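Local coordinates for protein putative glucarate dehydratase (Pseudomonas fluorescens, PDB 4IT1) that probably catalyses the magnesium-dependent dehydration of D-glucarate to 5-dehydro-4-deoxy-D-glucarate, as a member of the mandelate racemase/muconate lactonizing enzyme family, at residues 243-248 with 290-295; 264-269 with 364-369. All coordinates share one frame; numbering follows the deposited sequence.

Contact 1: 243-248 with 290-295; sequences DPNGNW and TNMVVT. With MG (magnesium ion), chain E.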
loop_
_atom_site.group_PDB
_atom_site.type_symbol
_atom_site.label_atom_id
_atom_site.label_comp_id
_atom_site.label_asym_id
_atom_site.label_seq_id
_atom_site.Cartn_x
_atom_site.Cartn_y
_atom_site.Cartn_z
ATOM N N ASP A 243 1.262 -28.400 -2.768
ATOM C CA ASP A 243 2.410 -27.724 -2.166
ATOM C C ASP A 243 3.469 -28.750 -1.761
ATOM O O ASP A 243 3.435 -29.262 -0.639
ATOM C CB ASP A 243 1.971 -26.915 -0.936
ATOM C CG ASP A 243 3.089 -26.038 -0.371
ATOM O OD1 ASP A 243 4.237 -26.129 -0.859
ATOM O OD2 ASP A 243 2.819 -25.242 0.559
ATOM N N PRO A 244 4.410 -29.069 -2.670
ATOM C CA PRO A 244 5.479 -29.996 -2.279
ATOM C C PRO A 244 6.589 -29.359 -1.425
ATOM O O PRO A 244 7.601 -30.004 -1.173
ATOM C CB PRO A 244 6.048 -30.482 -3.625
ATOM C CG PRO A 244 5.081 -30.019 -4.676
ATOM C CD PRO A 244 4.435 -28.790 -4.115
ATOM N N ASN A 245 6.400 -28.114 -0.985
ATOM C CA ASN A 245 7.376 -27.412 -0.135
ATOM C C ASN A 245 8.827 -27.524 -0.629
ATOM O O ASN A 245 9.742 -27.789 0.148
ATOM C CB ASN A 245 7.274 -27.882 1.322
ATOM C CG ASN A 245 6.162 -27.201 2.083
ATOM O OD1 ASN A 245 5.271 -27.861 2.605
ATOM N ND2 ASN A 245 6.216 -25.875 2.168
ATOM N N GLY A 246 9.012 -27.339 -1.931
ATOM C CA GLY A 246 10.323 -27.371 -2.560
ATOM C C GLY A 246 11.040 -28.697 -2.458
ATOM O O GLY A 246 12.264 -28.745 -2.563
ATOM N N ASN A 247 10.293 -29.783 -2.267
ATOM C CA ASN A 247 10.939 -31.077 -2.059
ATOM C C ASN A 247 11.173 -31.884 -3.317
ATOM O O ASN A 247 11.568 -33.052 -3.241
ATOM C CB ASN A 247 10.208 -31.905 -1.000
ATOM C CG ASN A 247 11.160 -32.696 -0.124
ATOM O OD1 ASN A 247 12.368 -32.418 -0.071
ATOM N ND2 ASN A 247 10.626 -33.686 0.573
ATOM N N TRP A 248 10.938 -31.269 -4.475
ATOM C CA TRP A 248 11.258 -31.909 -5.756
ATOM C C TRP A 248 12.392 -31.205 -6.481
ATOM O O TRP A 248 12.387 -29.982 -6.623
ATOM C CB TRP A 248 10.044 -31.954 -6.700
ATOM C CG TRP A 248 8.854 -32.721 -6.200
ATOM C CD1 TRP A 248 8.817 -33.608 -5.159
ATOM C CD2 TRP A 248 7.533 -32.695 -6.751
ATOM N NE1 TRP A 248 7.552 -34.114 -5.016
ATOM C CE2 TRP A 248 6.744 -33.575 -5.982
ATOM C CE3 TRP A 248 6.937 -32.004 -7.820
ATOM C CZ2 TRP A 248 5.381 -33.781 -6.241
ATOM C CZ3 TRP A 248 5.587 -32.212 -8.078
ATOM C CH2 TRP A 248 4.825 -33.095 -7.291
ATOM N N THR A 290 3.943 -19.455 -4.711
ATOM C CA THR A 290 4.915 -19.600 -3.635
ATOM C C THR A 290 4.461 -18.998 -2.313
ATOM O O THR A 290 3.752 -18.000 -2.277
ATOM C CB THR A 290 6.279 -18.953 -4.000
ATOM O OG1 THR A 290 7.279 -19.369 -3.055
ATOM C CG2 THR A 290 6.194 -17.437 -3.985
ATOM N N ASN A 291 4.883 -19.620 -1.223
ATOM C CA ASN A 291 5.043 -18.889 0.027
ATOM C C ASN A 291 6.383 -19.234 0.698
ATOM O O ASN A 291 6.500 -19.299 1.924
ATOM C CB ASN A 291 3.808 -18.998 0.942
ATOM C CG ASN A 291 3.488 -20.414 1.383
ATOM O OD1 ASN A 291 4.163 -21.385 1.037
ATOM N ND2 ASN A 291 2.429 -20.533 2.174
ATOM N N MET A 292 7.391 -19.443 -0.146
ATOM C CA MET A 292 8.736 -19.819 0.296
ATOM C C MET A 292 9.794 -18.905 -0.290
ATOM O O MET A 292 10.662 -18.428 0.437
ATOM C CB MET A 292 9.051 -21.272 -0.052
ATOM C CG MET A 292 8.419 -22.268 0.914
ATOM S SD MET A 292 8.645 -23.988 0.438
ATOM C CE MET A 292 10.317 -24.298 1.025
ATOM N N VAL A 293 9.714 -18.652 -1.597
ATOM C CA VAL A 293 10.710 -17.814 -2.255
ATOM C C VAL A 293 10.317 -16.337 -2.342
ATOM O O VAL A 293 11.145 -15.487 -2.663
ATOM C CB VAL A 293 11.145 -18.379 -3.615
ATOM C CG1 VAL A 293 11.724 -19.770 -3.431
ATOM C CG2 VAL A 293 9.980 -18.396 -4.604
ATOM N N VAL A 294 9.056 -16.028 -2.054
ATOM C CA VAL A 294 8.623 -14.638 -1.950
ATOM C C VAL A 294 7.839 -14.512 -0.652
ATOM O O VAL A 294 6.637 -14.799 -0.608
ATOM C CB VAL A 294 7.781 -14.175 -3.174
ATOM C CG1 VAL A 294 7.268 -12.758 -2.980
ATOM C CG2 VAL A 294 8.597 -14.243 -4.450
ATOM N N THR A 295 8.542 -14.109 0.405
ATOM C CA THR A 295 7.968 -14.019 1.742
ATOM C C THR A 295 8.157 -12.633 2.339
ATOM O O THR A 295 7.699 -12.381 3.453
ATOM C CB THR A 295 8.567 -15.061 2.714
ATOM O OG1 THR A 295 9.970 -14.798 2.903
ATOM C CG2 THR A 295 8.379 -16.472 2.186
HETATM MG MG MG E . 3.482 -23.452 1.241
HETATM O O HOH W 1 5.203 -23.838 -0.008
HETATM O O HOH W 2 4.727 -23.769 2.833
HETATM O O HOH W 3 1.927 -23.192 2.627
#
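Asp-243 and Asn-291 approach the same magnesium ion from roughly opposite sides, and the metal is what joins them. Asp-243 contributes a single carboxylate oxygen, OD2, at 2.0 Å from the magnesium ion; with CG anti to the backbone N (chi1 -172°), the carboxylate reaches forward from the end of strand 240-243. Asn-291 OD1 lies 2.2 Å from the ion, its amide plane turned 54° from the carboxylate. Glu-268 and three waters complete an octahedral shell.

Hydrogen bonds form a second layer around that shell. Asp-243 OD1, which does not bind the metal, accepts from water 1 at 2.6 Å. It also takes the backbone N of Asn-245 from above the carboxylate plane, an Asx turn that, with the metal and water 1, fixes the carboxylate's rotation. Asn-245 ND2 donates to water 2 at 2.7 Å, and Asn-291 ND2 holds water 3, so both amides steady metal-bound waters. Within 290-295, Thr-290 OG1 accepts from the backbone N atoms of Met-292 and Val-293, an ST turn overlapping an ST motif, which shapes the loop carrying Asn-291 and Met-292.

Direct contact away from the metal falls to Asn-245 and Met-292, whose side chains cross at about a right angle. ND2 of Asn-245 points almost straight at Met-292 SD, 3.5 Å away, in a weak hydrogen bond (173°). The thioether bends at chi3, laying CE 3.6 Å from Asn-245 O. This backbone belongs to a type I' turn, Pro-244 to Asn-247.

These loops follow the third and fifth strands of the enolase-superfamily barrel. Three of six ligands are waters, and Asn-245 weakly hydrogen-bonds a tartrate, probably from the crystallisation liquor, consistent with a site where substrate oxygens could displace waters.

Contact 2: 264-269 with 364-369; sequences LQYYED and LDYACD. With MG (magnesium ion), chain E.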
loop_
_atom_site.group_PDB
_atom_site.type_symbol
_atom_site.label_atom_id
_atom_site.label_comp_id
_atom_site.label_asym_id
_atom_site.label_seq_id
_atom_site.Cartn_x
_atom_site.Cartn_y
_atom_site.Cartn_z
ATOM N N LEU A 264 -3.951 -29.939 -12.704
ATOM C CA LEU A 264 -3.759 -28.930 -11.655
ATOM C C LEU A 264 -4.028 -27.499 -12.090
ATOM O O LEU A 264 -3.595 -27.080 -13.161
ATOM C CB LEU A 264 -2.336 -29.010 -11.084
ATOM C CG LEU A 264 -1.912 -30.221 -10.247
ATOM C CD1 LEU A 264 -0.524 -29.961 -9.694
ATOM C CD2 LEU A 264 -2.872 -30.510 -9.101
ATOM N N GLN A 265 -4.709 -26.745 -11.229
ATOM C CA GLN A 265 -4.856 -25.298 -11.408
ATOM C C GLN A 265 -3.510 -24.567 -11.290
ATOM O O GLN A 265 -3.179 -23.738 -12.146
ATOM C CB GLN A 265 -5.866 -24.716 -10.410
ATOM C CG GLN A 265 -6.312 -23.302 -10.758
ATOM C CD GLN A 265 -7.224 -22.675 -9.710
ATOM O OE1 GLN A 265 -6.998 -22.809 -8.509
ATOM N NE2 GLN A 265 -8.256 -21.972 -10.167
ATOM N N TYR A 266 -2.755 -24.864 -10.226
ATOM C CA TYR A 266 -1.376 -24.364 -10.069
ATOM C C TYR A 266 -0.509 -25.246 -9.165
ATOM O O TYR A 266 -1.026 -26.017 -8.361
ATOM C CB TYR A 266 -1.333 -22.889 -9.607
ATOM C CG TYR A 266 -1.817 -22.576 -8.190
ATOM C CD1 TYR A 266 -1.126 -23.025 -7.061
ATOM C CD2 TYR A 266 -2.932 -21.768 -7.983
ATOM C CE1 TYR A 266 -1.556 -22.708 -5.772
ATOM C CE2 TYR A 266 -3.368 -21.448 -6.699
ATOM C CZ TYR A 266 -2.683 -21.922 -5.600
ATOM O OH TYR A 266 -3.129 -21.597 -4.325
ATOM N N TYR A 267 0.809 -25.119 -9.320
ATOM C CA TYR A 267 1.786 -25.803 -8.475
ATOM C C TYR A 267 2.403 -24.781 -7.526
ATOM O O TYR A 267 2.993 -23.788 -7.972
ATOM C CB TYR A 267 2.910 -26.389 -9.321
ATOM C CG TYR A 267 2.528 -27.462 -10.322
ATOM C CD1 TYR A 267 1.788 -27.158 -11.469
ATOM C CD2 TYR A 267 2.962 -28.776 -10.151
ATOM C CE1 TYR A 267 1.459 -28.145 -12.391
ATOM C CE2 TYR A 267 2.649 -29.768 -11.070
ATOM C CZ TYR A 267 1.896 -29.452 -12.185
ATOM O OH TYR A 267 1.586 -30.444 -13.089
ATOM N N GLU A 268 2.259 -24.986 -6.227
ATOM C CA GLU A 268 2.888 -24.144 -5.218
ATOM C C GLU A 268 4.256 -24.681 -4.813
ATOM O O GLU A 268 4.340 -25.766 -4.350
ATOM C CB GLU A 268 2.003 -24.042 -3.980
ATOM C CG GLU A 268 2.500 -23.058 -2.929
ATOM C CD GLU A 268 1.921 -23.258 -1.543
ATOM O OE1 GLU A 268 0.812 -23.759 -1.407
ATOM O OE2 GLU A 268 2.573 -22.896 -0.565
ATOM N N ASP A 269 5.315 -23.914 -5.005
ATOM C CA ASP A 269 6.678 -24.313 -4.572
ATOM C C ASP A 269 7.001 -25.779 -4.850
ATOM O O ASP A 269 7.277 -26.535 -3.922
ATOM C CB ASP A 269 6.874 -24.054 -3.069
ATOM C CG ASP A 269 6.799 -22.596 -2.723
ATOM O OD1 ASP A 269 7.449 -21.794 -3.425
ATOM O OD2 ASP A 269 6.082 -22.242 -1.759
ATOM N N LEU A 364 -8.329 -10.506 -5.540
ATOM C CA LEU A 364 -8.253 -11.829 -4.930
ATOM C C LEU A 364 -8.484 -12.892 -6.005
ATOM O O LEU A 364 -9.612 -13.111 -6.445
ATOM C CB LEU A 364 -9.280 -11.962 -3.797
ATOM C CG LEU A 364 -9.271 -13.249 -2.961
ATOM C CD1 LEU A 364 -7.890 -13.511 -2.380
ATOM C CD2 LEU A 364 -10.309 -13.192 -1.846
ATOM N N ASP A 365 -7.409 -13.560 -6.406
ATOM C CA ASP A 365 -7.412 -14.369 -7.622
ATOM C C ASP A 365 -7.757 -15.840 -7.432
ATOM O O ASP A 365 -8.155 -16.511 -8.387
ATOM C CB ASP A 365 -6.070 -14.225 -8.341
ATOM C CG ASP A 365 -5.809 -12.806 -8.781
ATOM O OD1 ASP A 365 -6.596 -12.295 -9.605
ATOM O OD2 ASP A 365 -4.830 -12.195 -8.300
ATOM N N TYR A 366 -7.591 -16.342 -6.212
ATOM C CA TYR A 366 -7.852 -17.751 -5.911
ATOM C C TYR A 366 -8.396 -17.879 -4.498
ATOM O O TYR A 366 -8.273 -16.955 -3.695
ATOM C CB TYR A 366 -6.579 -18.596 -6.038
ATOM C CG TYR A 366 -5.895 -18.541 -7.383
ATOM C CD1 TYR A 366 -4.953 -17.544 -7.675
ATOM C CD2 TYR A 366 -6.168 -19.493 -8.361
ATOM C CE1 TYR A 366 -4.318 -17.493 -8.908
ATOM C CE2 TYR A 366 -5.540 -19.450 -9.600
ATOM C CZ TYR A 366 -4.615 -18.451 -9.868
ATOM O OH TYR A 366 -3.994 -18.414 -11.093
ATOM N N ALA A 367 -8.999 -19.030 -4.205
ATOM C CA ALA A 367 -9.457 -19.353 -2.858
ATOM C C ALA A 367 -8.272 -19.376 -1.897
ATOM O O ALA A 367 -7.170 -19.801 -2.256
ATOM C CB ALA A 367 -10.173 -20.697 -2.847
ATOM N N CYS A 368 -8.515 -18.914 -0.678
ATOM C CA CYS A 368 -7.479 -18.802 0.333
ATOM C C CYS A 368 -7.158 -20.135 1.010
ATOM O O CYS A 368 -7.838 -21.144 0.770
ATOM C CB CYS A 368 -7.880 -17.754 1.357
ATOM S SG CYS A 368 -8.055 -16.113 0.638
ATOM N N ASP A 369 -6.109 -20.130 1.838
ATOM C CA ASP A 369 -5.614 -21.344 2.505
ATOM C C ASP A 369 -5.861 -21.289 4.000
ATOM O O ASP A 369 -5.627 -20.254 4.637
ATOM C CB ASP A 369 -4.115 -21.545 2.258
ATOM C CG ASP A 369 -3.817 -22.209 0.931
ATOM O OD1 ASP A 369 -4.444 -23.242 0.614
ATOM O OD2 ASP A 369 -2.922 -21.709 0.215
HETATM MG MG MG E . 3.482 -23.452 1.241
HETATM O O HOH W 4 -0.453 -23.306 0.612
HETATM O O HOH W 1 5.203 -23.838 -0.008
HETATM O O HOH W 3 1.927 -23.192 2.627
HETATM O O HOH W 2 4.727 -23.769 2.833
#
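Tyr-266 drives the edge of its ring into the face of Tyr-366 in a T-shaped stack, with ring centroids 5.1 Å apart and planes at 87°. The leading atom is Tyr-266 CE2, 3.8 Å from Tyr-366 CD2 and offset toward the rim of that face. With CG between the backbone N and the carbonyl carbon (chi1 68°), the ring of Tyr-266 is directed at Tyr-366, while its hydroxyl is hydrogen-bonded to Lys-213.

Gln-265 meets the same ring differently. Its chain runs extended past Tyr-366 and turns the flat of the amide toward the CD2-CE2 edge, with OE1 3.4 Å from Tyr-366 CD2; OE1 also accepts a hydrogen bond from Arg-241. With an alanine in place of Gln-265, that tyrosine edge would probably lose its amide neighbour and Arg-241 an acceptor.

Tyr-266 and Glu-268, two apart on strand 266-268, the fourth of the enolase-superfamily barrel, both point to its interior. Across the barrel from them, 364-369 follows helix 348-360, its backbone meeting Ser-340 of strand 338-341 and its side chains touching strand 163-170.

Toward the C-terminal end of the strand, Glu-268 stretches out, CG anti to its N (chi1 -174°), to bring OE2 to 2.1 Å from the magnesium ion. Its OE1 lies 4.6 Å from Asp-369 OD2, which accepts from water 4. Lys-213, salt-bridged to Asp-369, is likely to ease the repulsion between these carboxylates.

How the contacts relate
The two contacts, their centres 12 Å apart, share one magnesium ion: contact 1 brings Asp-243 and Asn-291, contact 2 Glu-268, from three consecutive barrel strands. Asp-243 OD2 and Glu-268 OE2 converge to 2.6 Å, which the shared cation probably makes tolerable. Asp-269, a magnesium ligand in a structure of this protein, here stays in the second shell. Its OD1 lies 2.5 Å from Thr-290 OG1, a probable hydrogen bond, while OD2 accepts from the backbone N of Asn-291 and from water 1, which Asp-243 also holds. The predicted proton acceptors Lys-215 and His-342 flank contact 1, whereas the tyrosine pair of contact 2 lies nearer the N-terminal end of strand 266-268, away from the metal.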